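Local coordinates for protein predicted transcriptional regulator (Clostridium thermocellum, PDB 1XMA) that is a predicted transcriptional regulator of the PadR-like family, which probably binds DNA as a dimer through a winged helix-turn-helix domain, at residues T44-L49 and S81-L86. Sequence-based numbering, arbitrary orientation. Where two conformers were deposited one is given.
Sequences TIILSL and SAFARL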
# COMPACT_ATOMS: atom_id res chain seq x y z
N THR B 44 7.82 -5.63 7.78
CA THR B 44 7.75 -6.95 7.15
C THR B 44 8.96 -7.19 6.23
O THR B 44 9.51 -8.27 6.23
CB THR B 44 6.43 -7.09 6.36
OG1 THR B 44 5.33 -6.78 7.23
CG2 THR B 44 6.27 -8.51 5.76
N ILE B 45 9.37 -6.16 5.48
CA ILE B 45 10.59 -6.19 4.65
C ILE B 45 11.89 -6.39 5.49
O ILE B 45 12.77 -7.13 5.11
CB ILE B 45 10.70 -4.89 3.75
CG1 ILE B 45 9.59 -4.88 2.68
CG2 ILE B 45 12.11 -4.72 3.18
CD1 ILE B 45 9.55 -3.62 1.79
N ILE B 46 11.99 -5.70 6.63
CA ILE B 46 13.12 -5.86 7.55
C ILE B 46 13.14 -7.23 8.19
O ILE B 46 14.20 -7.85 8.30
CB ILE B 46 13.16 -4.77 8.65
CG1 ILE B 46 13.53 -3.41 8.02
CG2 ILE B 46 14.17 -5.16 9.76
CD1 ILE B 46 13.05 -2.20 8.81
N LEU B 47 11.96 -7.72 8.60
CA LEU B 47 11.81 -9.07 9.12
C LEU B 47 12.17 -10.14 8.10
O LEU B 47 12.81 -11.16 8.43
CB LEU B 47 10.37 -9.28 9.61
CG LEU B 47 9.95 -8.47 10.84
CD1 LEU B 47 8.50 -8.71 11.15
CD2 LEU B 47 10.85 -8.78 12.08
N SER B 48 11.77 -9.89 6.86
CA SER B 48 12.05 -10.78 5.75
C SER B 48 13.57 -10.99 5.57
O SER B 48 14.03 -12.12 5.37
CB SER B 48 11.43 -10.19 4.49
OG SER B 48 11.79 -10.94 3.37
N LEU B 49 14.33 -9.91 5.64
CA LEU B 49 15.79 -9.99 5.57
C LEU B 49 16.42 -10.71 6.77
O LEU B 49 17.41 -11.44 6.61
CB LEU B 49 16.42 -8.61 5.38
CG LEU B 49 16.27 -8.07 3.96
CD1 LEU B 49 16.55 -6.55 3.91
CD2 LEU B 49 17.17 -8.82 2.98
N SER B 81 13.90 3.93 13.34
CA SER B 81 12.68 3.85 14.17
C SER B 81 11.92 2.53 14.00
O SER B 81 11.16 2.12 14.89
CB SER B 81 11.76 5.07 13.98
OG SER B 81 11.45 5.25 12.63
N ALA B 82 12.13 1.86 12.86
CA ALA B 82 11.55 0.53 12.64
C ALA B 82 12.20 -0.53 13.55
O ALA B 82 11.50 -1.34 14.16
CB ALA B 82 11.65 0.14 11.16
N PHE B 83 13.53 -0.52 13.63
CA PHE B 83 14.26 -1.40 14.57
C PHE B 83 13.74 -1.22 15.99
O PHE B 83 13.46 -2.22 16.70
CB PHE B 83 15.75 -1.07 14.58
CG PHE B 83 16.50 -1.54 13.37
CD1 PHE B 83 17.51 -0.73 12.81
CD2 PHE B 83 16.24 -2.80 12.80
CE1 PHE B 83 18.24 -1.16 11.68
CE2 PHE B 83 16.97 -3.25 11.66
CZ PHE B 83 17.98 -2.42 11.10
N ALA B 84 13.60 0.05 16.40
CA ALA B 84 13.15 0.41 17.73
C ALA B 84 11.77 -0.20 18.00
O ALA B 84 11.60 -0.90 18.99
CB ALA B 84 13.14 1.95 17.91
N ARG B 85 10.81 0.08 17.10
CA ARG B 85 9.46 -0.51 17.11
C ARG B 85 9.45 -2.03 17.07
O ARG B 85 8.71 -2.66 17.81
CB ARG B 85 8.63 0.04 15.93
CG ARG B 85 7.23 -0.60 15.75
CD ARG B 85 6.67 -0.35 14.35
NE ARG B 85 6.91 1.02 13.94
CZ ARG B 85 7.59 1.39 12.88
NH1 ARG B 85 8.09 0.49 12.05
NH2 ARG B 85 7.76 2.69 12.64
N LEU B 86 10.25 -2.61 16.18
CA LEU B 86 10.33 -4.08 16.06
C LEU B 86 10.83 -4.73 17.36
O LEU B 86 10.33 -5.79 17.76
CB LEU B 86 11.21 -4.49 14.88
CG LEU B 86 10.66 -4.34 13.45
CD1 LEU B 86 11.76 -4.65 12.46
CD2 LEU B 86 9.47 -5.26 13.21
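Ile46 packs against Ala82, Phe83 and Leu86 of segment 81-86, and its two branches divide these neighbours between them. At the branch point, CB lies 4.1 Å from Leu86 CD1. With CG1 beside the backbone N (chi1 -70°), the short branch, CG2, is left anti to it and fills the angle between two residues: it is 3.7 Å from Leu86 CD1 and 3.9 Å from Phe83 CE2, meeting the ring obliquely. The long branch runs the other way through CG1, and its tip, CD1, ends 3.6 Å from Ala82 CB. Isoleucine suits this place because its two arms reach residues on successive turns, Ala82 and Phe83 on one and Leu86 on the next, while the small alanine side chain lets Ile46 CD1 pack directly on its methyl.

Leu86 forks one atom further out, at CG, and its two methyls serve two residues. While CD1 meets Ile46, CD2 turns to Leu47 and packs 3.9 Å from its CD2 and 4.0 Å from its CG. Beyond Ile46, the buried Phe83 ring stacks with Tyr108 and touches Ile92; a broad apolar ring suits a place shared by these three. No hydrogen bond crosses between the segments; nearby, Arg85 forms a salt bridge with Asp43, one turn before Leu47 on the first helix.

The steep 78° angle between the segments confines the contact to a few side chains. It joins helix 35-52 to helix 76-88 in the core of a winged-helix domain, where helix 76-88, just before the beta wing, is probably the DNA-recognition helix, as in other PadR-like regulators.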